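Local structure of hypothetical protein Atu2684 (Agrobacterium tumefaciens, 2AXO) at residues Gly75-His79 with Tyr199-Val203; Gly103-Ala107 with Asp246-Ile250; Leu120-Asp124 with Gly145-Asn149; Glu160-Gly166 with Ser215-Leu221; Thr180-Val185 with Lys196-Trp200. The protein is of unknown function but carries a DUF1223 domain of the thioredoxin clan and a Cys-x-x-Cys disulfide, consistent with a thioredoxin-like, possibly redox-related role. One frame throughout, in Å; residues are numbered along the deposited sequence.

Interaction 1 of 5, residues Gly75-His79 with Tyr199-Val203; sequences GLSYH and YWHSV
His-201 sends the ring nitrogen ND1 to the carbonyl oxygen O of Gly-75 at 2.8 Å, and the oxygen lies in the imidazole plane, so the bond uses the ring edge. CG of His-201 is anti to its own carbonyl carbon, which swings ND1 toward Gly-75. Two backbone bonds continue the contact round Ser-77: its N donates to O of His-201 at 2.9 Å, and its O receives N of Val-203 at 2.8 Å, almost straight at 171°. The single bridge, Ser-77 with Ser-202, is consistent with segments running about 90° apart.

Val-203 places its branches differently. CG2 stands over one face of the Tyr-78 ring, 4.0 Å from the centroid in a CH-pi contact, and also meets CD2 of Leu-76, whereas CG1 touches CE2 of Tyr-78 at 3.7 Å. At the other end His-79 and Tyr-199 make a T-shaped pair with planes at 81°; the His-79 ring turns its edge, at NE2, to the face of Tyr-199, with NE2 of His-79 3.4 Å from CD1 of Tyr-199. A water accepts from N of His-79 and donates to O of Val-203.

The contact is buried: strand 74-79 pairs through Leu-76 and Tyr-78 with strand 45-50, helix 58-70 packs on Ser-77 and His-201, and Phe-179 of strand 172-186 stacks on the His-201 ring.

Interaction 2 of 5, residues Gly103-Ala107 with Asp246-Ile250; sequences GYMRA and DPAAI
Arg-106 and Asp-246 join the last turn of helix 95-107 to the start of strand 247-257, an edge strand of the four-stranded antiparallel sheet; the helix and strand axes cross at -82° and approach to 7.8 Å. The guanidinium grips the carboxylate side-on in a two-nitrogen salt bridge: NE of Arg-106 reaches OD2 of Asp-246 at 3.0 Å, and NH2 of Arg-106 reaches OD1 of Asp-246 at the same distance of 3.0 Å. The planes are 55° apart, and both nitrogens approach tilted out of the carboxylate plane. A bend at chi3 (-70°) folds the arginine chain back toward the aspartate.

Beside this pair, Pro-247 lies over one face of the Tyr-104 ring, its CG 4.0 Å from the centroid, a CH-pi contact. CG of Pro-247 also comes within 3.7 Å of the backbone C of Gly-103.

Farther out, the side-chain amide NE2 of Gln-239, in strand 232-241, is hydrogen-bonded to OH of Tyr-104 and also to O of Ala-248. NH1 of Arg-106 makes a weak hydrogen bond to O of Tyr-82 of the second subunit. At the helix end, CB of Ala-107 rests 3.3 Å from O of Pro-247.

Interaction 3 of 5, residues Leu120-Asp124 with Gly145-Asn149; sequences LNGRD and GQGLN
Arg-123 meets Gln-146 where two loops come together: a classic beta bulge, in which Arg-123 and Asp-124 both face Leu-120, and the chain after helix 131-143, which ends in a Schellman motif with Gly-145 at C-prime.

Stacking is the main side-chain contact. The guanidinium of Arg-123 lies nearly parallel to the amide of Gln-146, their planes 14° apart, and CB of Gln-146 sits over the centre of one guanidinium face, 3.6 Å above its plane. The arginine can extend this far because its chain is straight from CG to NE.

Direct polar contact is slight. NE of Arg-123 makes a weak hydrogen bond to O of Gln-146, 3.2 Å long and bent to 121°.

Water carries more of the polar link. Two waters lie at the guanidinium edge, in its plane: one accepts from NE of Arg-123 at 2.7 Å and can donate to O of Gln-146; the direct bond from NE to that oxygen is the weaker of the two that NE makes.

Around the pair, Ala-249 of strand 247-257 touches Arg-123, Phe-141 of helix 131-143 touches Gln-146, and Asp-124 forms a salt bridge with Arg-137 of that helix. The second water accepts from NH2 of Arg-123 at 3.1 Å and donates to O of Gly-147, 2.6 Å away.

Interaction 4 of 5, residues Glu160-Gly166 with Ser215-Leu221; sequences EVEIDIG and SPMTVKL
Val-161 and Leu-221 lie side by side and point the same way, with CB of Val-161 3.8 Å from CB of Leu-221. On the same face of the sheet CD1 of Ile-163 meets CD1 of Leu-221 at 4.0 Å, and CD1 of Ile-165 touches CG of Met-217, a selenomethionine. The latter's chi1 of 71° puts CG between its own backbone N and carbonyl carbon, from where it runs alongside Ile-165.

The other face is polar. OG1 of Thr-218 donates to OD1 of Asp-164 at 3.1 Å, arriving from well above the carboxylate plane (60° out of it). Glu-162 and Lys-220 also run side by side, but NZ of Lys-220 stays 4.2 Å from OE1 of Glu-162, beyond a salt bridge; the lysine's methylene CE comes nearer, to 3.1 Å.

Six backbone bonds hold the register, in pairs at Val-161 with Leu-221, Ile-163 with Val-219 and Ile-165 with Met-217; the axes are 4.7 Å apart at 165°. The apolar face packs on strands 172-186, 196-212 and 232-241, through Val-176, Val-209 and Val-236 among others. This is a regular antiparallel pairing of the central and an outermost strand in a three-stranded sheet layered against the four-stranded one.

Interaction 5 of 5, residues Thr180-Val185 with Lys196-Trp200; sequences TREQTV and KMSYW
The carbonyl oxygen of Tyr-199 is held by two donors: N of Gln-183 at 2.9 Å, and a water that also accepts from OG1 of Thr-180. CA of Glu-182 adds a CA-H...O contact to the same oxygen. The reverse bond runs from N of Tyr-199 to O of Gln-183, and Val-185 and Met-197 are linked by a similar pair, with N of Val-185 2.8 Å from O of Met-197. These are the hydrogen-bonded pairs of an antiparallel ladder whose axes lie 4.5 Å apart; Glu-182 with Trp-200 and Thr-184 with Ser-198 are the non-hydrogen-bonded ones.

Trp-200 carries the side-chain contact on one face. CB of Glu-182 stands over its six-membered ring, 3.5 Å from the centroid and just 2° off the normal, a CH-pi contact, while CG of Glu-182 lies 3.4 Å from CE2 of Trp-200. CG of Glu-182 is anti to its own backbone N (chi1 -177°), and a turn at chi2 leaves the carboxylate plane inclined to the ring. Arg-181 meets the ring at its edge: CZ3 of Trp-200 sits 3.6 Å from NE of Arg-181 and lies over one face of the guanidinium, the two planes being 83° apart. NH1 of Arg-181 is hydrogen-bonded to NE2 of His-201.

On the other face CG1 of Val-185 abuts the edge of the Tyr-199 ring, in its plane, 3.7 Å from CE2 of Tyr-199.

This is the end of the hairpin of strands 172-186 and 196-212 that lies next to its connecting turn. Helix 58-70 lies against it, Arg-65 and Ile-68 touching Trp-200 and Asp-61 touching Tyr-199.

Interactions 1 and 5 share Tyr-199 and Trp-200 and lie 9 Å apart between centres: the hairpin of interaction 5 turns its corner at Arg-181 and His-201, where NE2 of His-201 is 3.0 Å from NH1 of Arg-181, and passes into the crossing with strand 74-79. Interactions 2 and 3 adjoin on another side, centres 12 Å apart, with N of Ile-250 2.9 Å from O of Asn-121. Both 2 and 3 lie about 27 Å from interaction 5 between centres, across the chain's centre. Interaction 4 stands apart, its centre 21 Å or more from every other. The Cys-54/Cys-57 disulfide precedes helix 58-70, which packs against interactions 1 and 5.

Interaction 1 of 5, residues Gly75-His79 with Tyr199-Val203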
# COMPACT_ATOMS: atom_id res chain seq x y z
N GLY A 75 -8.04 -21.84 0.92
CA GLY A 75 -6.98 -20.96 1.37
C GLY A 75 -6.13 -20.39 0.27
O GLY A 75 -5.71 -21.09 -0.65
N LEU A 76 -5.87 -19.09 0.37
CA LEU A 76 -5.07 -18.38 -0.62
C LEU A 76 -4.07 -17.46 0.04
O LEU A 76 -4.38 -16.83 1.06
CB LEU A 76 -5.98 -17.55 -1.52
CG LEU A 76 -6.97 -18.35 -2.37
CD1 LEU A 76 -8.02 -17.40 -2.91
CD2 LEU A 76 -6.23 -19.05 -3.50
N SER A 77 -2.89 -17.36 -0.55
CA SER A 77 -1.86 -16.47 -0.04
C SER A 77 -1.54 -15.42 -1.10
O SER A 77 -1.18 -15.75 -2.23
CB SER A 77 -0.60 -17.27 0.29
OG SER A 77 0.42 -16.39 0.73
N TYR A 78 -1.70 -14.15 -0.73
CA TYR A 78 -1.41 -13.04 -1.63
C TYR A 78 -0.18 -12.28 -1.14
O TYR A 78 -0.26 -11.53 -0.17
CB TYR A 78 -2.56 -12.04 -1.71
CG TYR A 78 -3.85 -12.58 -2.28
CD1 TYR A 78 -4.75 -13.28 -1.48
CD2 TYR A 78 -4.18 -12.38 -3.62
CE1 TYR A 78 -5.95 -13.75 -1.99
CE2 TYR A 78 -5.38 -12.85 -4.15
CZ TYR A 78 -6.26 -13.54 -3.33
OH TYR A 78 -7.44 -14.01 -3.84
N HIS A 79 0.95 -12.45 -1.81
CA HIS A 79 2.16 -11.74 -1.41
C HIS A 79 2.08 -10.29 -1.86
O HIS A 79 1.93 -10.00 -3.05
CB HIS A 79 3.40 -12.41 -2.02
CG HIS A 79 3.76 -13.71 -1.37
ND1 HIS A 79 2.97 -14.83 -1.47
CD2 HIS A 79 4.83 -14.06 -0.61
CE1 HIS A 79 3.54 -15.82 -0.80
NE2 HIS A 79 4.66 -15.38 -0.27
N TYR A 199 6.24 -21.47 0.69
CA TYR A 199 4.96 -20.77 0.73
C TYR A 199 3.96 -21.60 -0.05
O TYR A 199 4.31 -22.23 -1.04
CB TYR A 199 5.10 -19.38 0.11
CG TYR A 199 5.89 -18.43 0.97
CD1 TYR A 199 5.30 -17.78 2.05
CD2 TYR A 199 7.25 -18.20 0.72
CE1 TYR A 199 6.04 -16.92 2.86
CE2 TYR A 199 7.99 -17.34 1.52
CZ TYR A 199 7.39 -16.71 2.59
OH TYR A 199 8.12 -15.86 3.38
N TRP A 200 2.70 -21.59 0.40
CA TRP A 200 1.66 -22.37 -0.25
C TRP A 200 0.52 -21.53 -0.78
O TRP A 200 0.15 -20.52 -0.18
CB TRP A 200 1.10 -23.41 0.73
CG TRP A 200 2.10 -24.47 1.11
CD1 TRP A 200 3.16 -24.33 1.95
CD2 TRP A 200 2.15 -25.80 0.59
NE1 TRP A 200 3.89 -25.50 1.99
CE2 TRP A 200 3.29 -26.42 1.17
CE3 TRP A 200 1.35 -26.54 -0.29
CZ2 TRP A 200 3.65 -27.74 0.87
CZ3 TRP A 200 1.71 -27.85 -0.58
CH2 TRP A 200 2.85 -28.43 0.00
N HIS A 201 -0.03 -21.96 -1.91
CA HIS A 201 -1.14 -21.29 -2.58
C HIS A 201 -0.90 -19.80 -2.84
O HIS A 201 -1.80 -18.97 -2.67
CB HIS A 201 -2.44 -21.52 -1.78
CG HIS A 201 -2.93 -22.94 -1.84
ND1 HIS A 201 -4.24 -23.29 -1.56
CD2 HIS A 201 -2.29 -24.09 -2.17
CE1 HIS A 201 -4.38 -24.59 -1.73
NE2 HIS A 201 -3.22 -25.10 -2.09
N SER A 202 0.32 -19.48 -3.27
CA SER A 202 0.72 -18.12 -3.59
C SER A 202 0.08 -17.69 -4.91
O SER A 202 0.43 -18.20 -5.98
CB SER A 202 2.25 -18.03 -3.70
OG SER A 202 2.87 -18.31 -2.46
N VAL A 203 -0.85 -16.75 -4.81
CA VAL A 203 -1.57 -16.24 -5.98
C VAL A 203 -0.69 -15.36 -6.87
O VAL A 203 -0.05 -14.43 -6.39
CB VAL A 203 -2.81 -15.45 -5.52
CG1 VAL A 203 -3.55 -14.87 -6.72
CG2 VAL A 203 -3.73 -16.36 -4.72
O HOH W 1 1.47 -14.29 -4.06

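Interaction 2 of 5, residues Gly103-Ala107 with Asp246-Ile250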
# COMPACT_ATOMS: atom_id res chain seq x y z
N GLY A 103 -8.61 -2.94 -2.01
CA GLY A 103 -10.02 -3.07 -2.29
C GLY A 103 -10.76 -3.49 -1.04
O GLY A 103 -11.84 -2.98 -0.74
N TYR A 104 -10.17 -4.43 -0.31
CA TYR A 104 -10.77 -4.91 0.93
C TYR A 104 -10.75 -3.83 1.99
O TYR A 104 -11.72 -3.66 2.73
CB TYR A 104 -10.05 -6.16 1.43
CG TYR A 104 -10.57 -7.45 0.81
CD1 TYR A 104 -11.93 -7.74 0.81
CD2 TYR A 104 -9.69 -8.38 0.25
CE1 TYR A 104 -12.41 -8.93 0.27
CE2 TYR A 104 -10.16 -9.58 -0.30
CZ TYR A 104 -11.52 -9.85 -0.29
OH TYR A 104 -11.98 -11.03 -0.81
N MSE A 105 -9.65 -3.09 2.08
CA MSE A 105 -9.55 -2.01 3.06
C MSE A 105 -10.74 -1.08 2.89
O MSE A 105 -11.44 -0.76 3.85
CB MSE A 105 -8.26 -1.21 2.86
CG MSE A 105 -8.20 0.07 3.70
SE MSE A 105 -6.76 1.26 3.15
CE MSE A 105 -7.61 1.97 1.58
N ARG A 106 -10.96 -0.63 1.66
CA ARG A 106 -12.07 0.27 1.37
C ARG A 106 -13.42 -0.35 1.69
O ARG A 106 -14.23 0.26 2.39
CB ARG A 106 -12.03 0.71 -0.09
CG ARG A 106 -10.79 1.49 -0.47
CD ARG A 106 -10.95 2.14 -1.84
NE ARG A 106 -10.94 1.18 -2.93
CZ ARG A 106 -9.84 0.65 -3.46
NH1 ARG A 106 -8.65 0.99 -2.99
NH2 ARG A 106 -9.93 -0.21 -4.47
N ALA A 107 -13.66 -1.56 1.20
CA ALA A 107 -14.94 -2.23 1.46
C ALA A 107 -15.19 -2.41 2.95
O ALA A 107 -16.32 -2.26 3.41
CB ALA A 107 -14.97 -3.59 0.76
N ASP A 246 -15.94 -2.54 -4.92
CA ASP A 246 -14.84 -3.22 -4.24
C ASP A 246 -15.23 -4.63 -3.79
O ASP A 246 -16.40 -4.90 -3.56
CB ASP A 246 -14.33 -2.38 -3.07
CG ASP A 246 -13.52 -1.17 -3.53
OD1 ASP A 246 -12.72 -1.33 -4.48
OD2 ASP A 246 -13.67 -0.08 -2.95
N PRO A 247 -14.26 -5.55 -3.67
CA PRO A 247 -14.55 -6.92 -3.25
C PRO A 247 -15.34 -7.02 -1.95
O PRO A 247 -14.96 -6.43 -0.94
CB PRO A 247 -13.16 -7.56 -3.14
CG PRO A 247 -12.27 -6.38 -2.81
CD PRO A 247 -12.80 -5.33 -3.76
N ALA A 248 -16.43 -7.78 -1.99
CA ALA A 248 -17.27 -7.96 -0.81
C ALA A 248 -17.48 -9.45 -0.51
O ALA A 248 -16.69 -10.30 -0.93
CB ALA A 248 -18.60 -7.25 -1.01
N ALA A 249 -18.56 -9.76 0.20
CA ALA A 249 -18.84 -11.15 0.58
C ALA A 249 -18.71 -12.17 -0.55
O ALA A 249 -19.18 -11.96 -1.66
CB ALA A 249 -20.24 -11.25 1.19
N ILE A 250 -18.04 -13.28 -0.24
CA ILE A 250 -17.86 -14.37 -1.18
C ILE A 250 -18.93 -15.37 -0.74
O ILE A 250 -18.92 -15.84 0.40
CB ILE A 250 -16.45 -14.99 -1.03
CG1 ILE A 250 -15.40 -13.94 -1.39
CG2 ILE A 250 -16.32 -16.23 -1.91
CD1 ILE A 250 -13.96 -14.36 -1.10

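Interaction 3 of 5, residues Leu120-Asp124 with Gly145-Asn149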
# COMPACT_ATOMS: atom_id res chain seq x y z
N LEU A 120 -11.68 -13.02 5.71
CA LEU A 120 -12.53 -14.20 5.79
C LEU A 120 -13.85 -14.04 5.02
O LEU A 120 -14.63 -13.12 5.28
CB LEU A 120 -12.80 -14.52 7.27
CG LEU A 120 -11.57 -14.52 8.20
CD1 LEU A 120 -12.01 -14.87 9.61
CD2 LEU A 120 -10.53 -15.52 7.72
N ASN A 121 -14.09 -14.95 4.07
CA ASN A 121 -15.30 -14.92 3.23
C ASN A 121 -15.48 -13.55 2.59
O ASN A 121 -16.60 -13.17 2.24
CB ASN A 121 -16.56 -15.25 4.05
CG ASN A 121 -16.64 -16.70 4.48
OD1 ASN A 121 -17.63 -17.12 5.10
ND2 ASN A 121 -15.62 -17.48 4.16
N GLY A 122 -14.39 -12.81 2.45
CA GLY A 122 -14.46 -11.48 1.86
C GLY A 122 -15.30 -10.52 2.69
O GLY A 122 -15.60 -9.42 2.22
N ARG A 123 -15.65 -10.93 3.91
CA ARG A 123 -16.50 -10.15 4.82
C ARG A 123 -15.84 -9.43 6.00
O ARG A 123 -16.36 -8.42 6.47
CB ARG A 123 -17.59 -11.06 5.42
CG ARG A 123 -18.62 -11.60 4.44
CD ARG A 123 -19.56 -12.59 5.15
NE ARG A 123 -20.58 -13.13 4.25
CZ ARG A 123 -21.70 -12.51 3.92
NH1 ARG A 123 -21.98 -11.31 4.42
NH2 ARG A 123 -22.56 -13.08 3.08
N ASP A 124 -14.70 -9.93 6.48
CA ASP A 124 -14.04 -9.31 7.63
C ASP A 124 -12.55 -9.65 7.65
O ASP A 124 -12.09 -10.52 6.90
CB ASP A 124 -14.70 -9.80 8.92
CG ASP A 124 -14.40 -8.91 10.11
OD1 ASP A 124 -14.75 -9.30 11.24
OD2 ASP A 124 -13.84 -7.81 9.92
N GLY A 145 -25.93 -17.94 8.23
CA GLY A 145 -26.25 -18.12 6.82
C GLY A 145 -25.42 -17.21 5.94
O GLY A 145 -25.83 -16.85 4.84
N GLN A 146 -24.25 -16.83 6.45
CA GLN A 146 -23.34 -15.95 5.71
C GLN A 146 -22.10 -16.74 5.30
O GLN A 146 -21.02 -16.18 5.14
CB GLN A 146 -22.93 -14.76 6.57
CG GLN A 146 -24.11 -14.03 7.20
CD GLN A 146 -23.72 -12.67 7.77
OE1 GLN A 146 -22.71 -12.54 8.46
NE2 GLN A 146 -24.54 -11.66 7.49
N GLY A 147 -22.28 -18.05 5.15
CA GLY A 147 -21.18 -18.90 4.74
C GLY A 147 -21.24 -19.06 3.24
O GLY A 147 -21.79 -18.20 2.54
N LEU A 148 -20.68 -20.15 2.73
CA LEU A 148 -20.68 -20.41 1.30
C LEU A 148 -21.99 -21.13 0.93
O LEU A 148 -22.04 -22.35 0.84
CB LEU A 148 -19.46 -21.28 0.96
CG LEU A 148 -18.13 -20.69 1.45
CD1 LEU A 148 -16.98 -21.61 1.08
CD2 LEU A 148 -17.93 -19.31 0.82
N ASN A 149 -23.04 -20.34 0.70
CA ASN A 149 -24.37 -20.86 0.39
C ASN A 149 -24.63 -21.29 -1.05
O ASN A 149 -25.60 -22.01 -1.32
CB ASN A 149 -25.42 -19.84 0.80
CG ASN A 149 -25.47 -19.61 2.29
OD1 ASN A 149 -25.97 -18.60 2.75
ND2 ASN A 149 -24.95 -20.57 3.05
O HOH W 2 -20.22 -15.31 2.62
O HOH W 3 -23.00 -15.94 2.04

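Interaction 4 of 5, residues Glu160-Gly166 with Ser215-Leu221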
# COMPACT_ATOMS: atom_id res chain seq x y z
N GLU A 160 -9.81 -28.31 -21.26
CA GLU A 160 -10.52 -27.10 -20.86
C GLU A 160 -10.86 -27.16 -19.38
O GLU A 160 -10.75 -28.21 -18.75
CB GLU A 160 -11.81 -26.97 -21.66
CG GLU A 160 -11.62 -27.08 -23.17
CD GLU A 160 -12.94 -27.12 -23.91
OE1 GLU A 160 -13.66 -26.09 -23.89
OE2 GLU A 160 -13.26 -28.18 -24.49
N VAL A 161 -11.25 -26.02 -18.82
CA VAL A 161 -11.64 -25.96 -17.41
C VAL A 161 -13.12 -25.64 -17.34
O VAL A 161 -13.60 -24.71 -17.99
CB VAL A 161 -10.85 -24.88 -16.64
CG1 VAL A 161 -11.46 -24.69 -15.25
CG2 VAL A 161 -9.39 -25.28 -16.51
N GLU A 162 -13.85 -26.43 -16.56
CA GLU A 162 -15.28 -26.24 -16.40
C GLU A 162 -15.63 -25.85 -14.97
O GLU A 162 -15.27 -26.54 -14.02
CB GLU A 162 -16.02 -27.52 -16.79
CG GLU A 162 -17.53 -27.41 -16.76
CD GLU A 162 -18.20 -28.63 -17.37
OE1 GLU A 162 -17.90 -28.94 -18.55
OE2 GLU A 162 -19.03 -29.27 -16.68
N ILE A 163 -16.32 -24.72 -14.84
CA ILE A 163 -16.76 -24.22 -13.55
C ILE A 163 -18.27 -24.24 -13.52
O ILE A 163 -18.93 -23.63 -14.37
CB ILE A 163 -16.31 -22.77 -13.34
CG1 ILE A 163 -14.78 -22.69 -13.37
CG2 ILE A 163 -16.87 -22.24 -12.02
CD1 ILE A 163 -14.25 -21.27 -13.25
N ASP A 164 -18.82 -24.96 -12.56
CA ASP A 164 -20.27 -25.09 -12.39
C ASP A 164 -20.74 -24.32 -11.16
O ASP A 164 -20.26 -24.54 -10.05
CB ASP A 164 -20.65 -26.57 -12.24
CG ASP A 164 -21.18 -27.16 -13.52
OD1 ASP A 164 -20.60 -26.90 -14.59
OD2 ASP A 164 -22.19 -27.90 -13.44
N ILE A 165 -21.68 -23.41 -11.37
CA ILE A 165 -22.22 -22.59 -10.30
C ILE A 165 -23.71 -22.86 -10.11
O ILE A 165 -24.45 -22.95 -11.09
CB ILE A 165 -22.04 -21.09 -10.60
CG1 ILE A 165 -20.59 -20.83 -11.01
CG2 ILE A 165 -22.41 -20.27 -9.37
CD1 ILE A 165 -20.35 -19.42 -11.45
N GLY A 166 -24.13 -22.98 -8.86
CA GLY A 166 -25.53 -23.25 -8.57
C GLY A 166 -26.42 -22.02 -8.49
O GLY A 166 -25.97 -20.89 -8.72
N SER A 215 -28.77 -17.26 -11.38
CA SER A 215 -29.11 -18.42 -12.19
C SER A 215 -27.95 -19.41 -12.24
O SER A 215 -26.79 -19.02 -12.20
CB SER A 215 -29.44 -18.00 -13.63
OG SER A 215 -30.44 -17.00 -13.66
N PRO A 216 -28.26 -20.72 -12.32
CA PRO A 216 -27.19 -21.72 -12.38
C PRO A 216 -26.42 -21.48 -13.68
O PRO A 216 -27.02 -21.17 -14.70
CB PRO A 216 -27.96 -23.04 -12.41
CG PRO A 216 -29.20 -22.71 -11.62
CD PRO A 216 -29.57 -21.36 -12.16
N MSE A 217 -25.10 -21.62 -13.64
CA MSE A 217 -24.33 -21.42 -14.86
C MSE A 217 -23.09 -22.27 -14.92
O MSE A 217 -22.60 -22.78 -13.91
CB MSE A 217 -23.98 -19.93 -15.03
CG MSE A 217 -22.93 -19.39 -14.07
SE MSE A 217 -22.47 -17.53 -14.41
CE MSE A 217 -21.73 -17.70 -16.19
N THR A 218 -22.59 -22.44 -16.14
CA THR A 218 -21.39 -23.22 -16.39
C THR A 218 -20.49 -22.36 -17.26
O THR A 218 -20.91 -21.89 -18.32
CB THR A 218 -21.72 -24.53 -17.13
OG1 THR A 218 -22.59 -25.33 -16.33
CG2 THR A 218 -20.45 -25.31 -17.43
N VAL A 219 -19.26 -22.16 -16.80
CA VAL A 219 -18.29 -21.36 -17.53
C VAL A 219 -17.16 -22.24 -18.03
O VAL A 219 -16.53 -22.93 -17.24
CB VAL A 219 -17.65 -20.28 -16.63
CG1 VAL A 219 -16.72 -19.41 -17.47
CG2 VAL A 219 -18.72 -19.44 -15.98
N LYS A 220 -16.91 -22.21 -19.33
CA LYS A 220 -15.84 -23.01 -19.91
C LYS A 220 -14.62 -22.13 -20.19
O LYS A 220 -14.73 -21.07 -20.82
CB LYS A 220 -16.29 -23.65 -21.22
CG LYS A 220 -17.54 -24.51 -21.12
CD LYS A 220 -17.22 -25.90 -20.60
CE LYS A 220 -18.45 -26.79 -20.65
NZ LYS A 220 -19.02 -26.89 -22.02
N LEU A 221 -13.45 -22.58 -19.72
CA LEU A 221 -12.19 -21.87 -19.92
C LEU A 221 -11.31 -22.67 -20.88
O LEU A 221 -11.28 -23.90 -20.82
CB LEU A 221 -11.48 -21.69 -18.57
CG LEU A 221 -12.17 -20.70 -17.63
CD1 LEU A 221 -11.56 -20.76 -16.23
CD2 LEU A 221 -12.01 -19.30 -18.22

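Interaction 5 of 5, residues Thr180-Val185 with Lys196-Trp200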
# COMPACT_ATOMS: atom_id res chain seq x y z
N THR A 180 0.44 -21.09 -7.21
CA THR A 180 1.38 -22.18 -7.29
C THR A 180 1.01 -22.97 -6.04
O THR A 180 0.59 -22.40 -5.04
CB THR A 180 2.85 -21.69 -7.19
OG1 THR A 180 3.02 -20.90 -6.00
CG2 THR A 180 3.21 -20.84 -8.41
N ARG A 181 1.14 -24.29 -6.11
CA ARG A 181 0.81 -25.14 -4.99
C ARG A 181 1.78 -24.87 -3.84
O ARG A 181 1.38 -24.49 -2.74
CB ARG A 181 0.87 -26.60 -5.44
CG ARG A 181 0.76 -27.62 -4.34
CD ARG A 181 -0.58 -27.56 -3.65
NE ARG A 181 -0.80 -28.80 -2.91
CZ ARG A 181 -1.77 -28.99 -2.03
NH1 ARG A 181 -2.63 -28.01 -1.77
NH2 ARG A 181 -1.88 -30.16 -1.42
N GLU A 182 3.07 -25.08 -4.10
CA GLU A 182 4.11 -24.84 -3.11
C GLU A 182 5.32 -24.24 -3.81
O GLU A 182 5.79 -24.76 -4.81
CB GLU A 182 4.51 -26.14 -2.42
CG GLU A 182 5.54 -25.92 -1.32
CD GLU A 182 6.88 -26.53 -1.65
OE1 GLU A 182 6.99 -27.78 -1.58
OE2 GLU A 182 7.82 -25.77 -1.98
N GLN A 183 5.84 -23.14 -3.28
CA GLN A 183 7.00 -22.52 -3.89
C GLN A 183 8.05 -22.20 -2.83
O GLN A 183 7.73 -21.63 -1.78
CB GLN A 183 6.60 -21.24 -4.63
CG GLN A 183 7.62 -20.76 -5.64
CD GLN A 183 7.09 -19.63 -6.50
OE1 GLN A 183 5.99 -19.72 -7.05
NE2 GLN A 183 7.86 -18.56 -6.62
N THR A 184 9.29 -22.58 -3.09
CA THR A 184 10.36 -22.32 -2.15
C THR A 184 11.18 -21.12 -2.59
O THR A 184 11.43 -20.94 -3.78
CB THR A 184 11.30 -23.54 -2.01
OG1 THR A 184 11.84 -23.87 -3.29
CG2 THR A 184 10.55 -24.73 -1.45
N VAL A 185 11.59 -20.30 -1.63
CA VAL A 185 12.39 -19.12 -1.92
C VAL A 185 13.62 -19.12 -1.02
O VAL A 185 13.58 -19.67 0.08
CB VAL A 185 11.59 -17.82 -1.68
CG1 VAL A 185 11.23 -17.69 -0.21
CG2 VAL A 185 12.40 -16.62 -2.15
N LYS A 196 16.13 -21.91 2.90
CA LYS A 196 14.98 -21.89 2.00
C LYS A 196 13.66 -21.95 2.75
O LYS A 196 13.50 -22.75 3.68
CB LYS A 196 15.05 -23.08 1.03
CG LYS A 196 16.06 -22.92 -0.09
CD LYS A 196 16.08 -24.15 -0.98
CE LYS A 196 16.72 -23.85 -2.32
NZ LYS A 196 15.91 -22.85 -3.08
N MSE A 197 12.72 -21.10 2.36
CA MSE A 197 11.40 -21.07 2.98
C MSE A 197 10.35 -21.50 1.96
O MSE A 197 10.52 -21.31 0.75
CB MSE A 197 11.07 -19.67 3.49
CG MSE A 197 11.80 -19.29 4.78
SE MSE A 197 11.18 -17.63 5.58
CE MSE A 197 9.64 -18.30 6.53
N SER A 198 9.27 -22.10 2.45
CA SER A 198 8.21 -22.57 1.58
C SER A 198 6.90 -21.83 1.80
O SER A 198 6.49 -21.58 2.93
CB SER A 198 7.99 -24.07 1.79
OG SER A 198 6.82 -24.51 1.13
N TYR A 199 6.24 -21.47 0.69
CA TYR A 199 4.96 -20.77 0.73
C TYR A 199 3.96 -21.60 -0.05
O TYR A 199 4.31 -22.23 -1.04
CB TYR A 199 5.10 -19.38 0.11
CG TYR A 199 5.89 -18.43 0.97
CD1 TYR A 199 5.30 -17.78 2.05
CD2 TYR A 199 7.25 -18.20 0.72
CE1 TYR A 199 6.04 -16.92 2.86
CE2 TYR A 199 7.99 -17.34 1.52
CZ TYR A 199 7.39 -16.71 2.59
OH TYR A 199 8.12 -15.86 3.38
N TRP A 200 2.70 -21.59 0.40
CA TRP A 200 1.66 -22.37 -0.25
C TRP A 200 0.52 -21.53 -0.78
O TRP A 200 0.15 -20.52 -0.18
CB TRP A 200 1.10 -23.41 0.73
CG TRP A 200 2.10 -24.47 1.11
CD1 TRP A 200 3.16 -24.33 1.95
CD2 TRP A 200 2.15 -25.80 0.59
NE1 TRP A 200 3.89 -25.50 1.99
CE2 TRP A 200 3.29 -26.42 1.17
CE3 TRP A 200 1.35 -26.54 -0.29
CZ2 TRP A 200 3.65 -27.74 0.87
CZ3 TRP A 200 1.71 -27.85 -0.58
CH2 TRP A 200 2.85 -28.43 0.00
O HOH W 4 2.93 -20.99 -3.24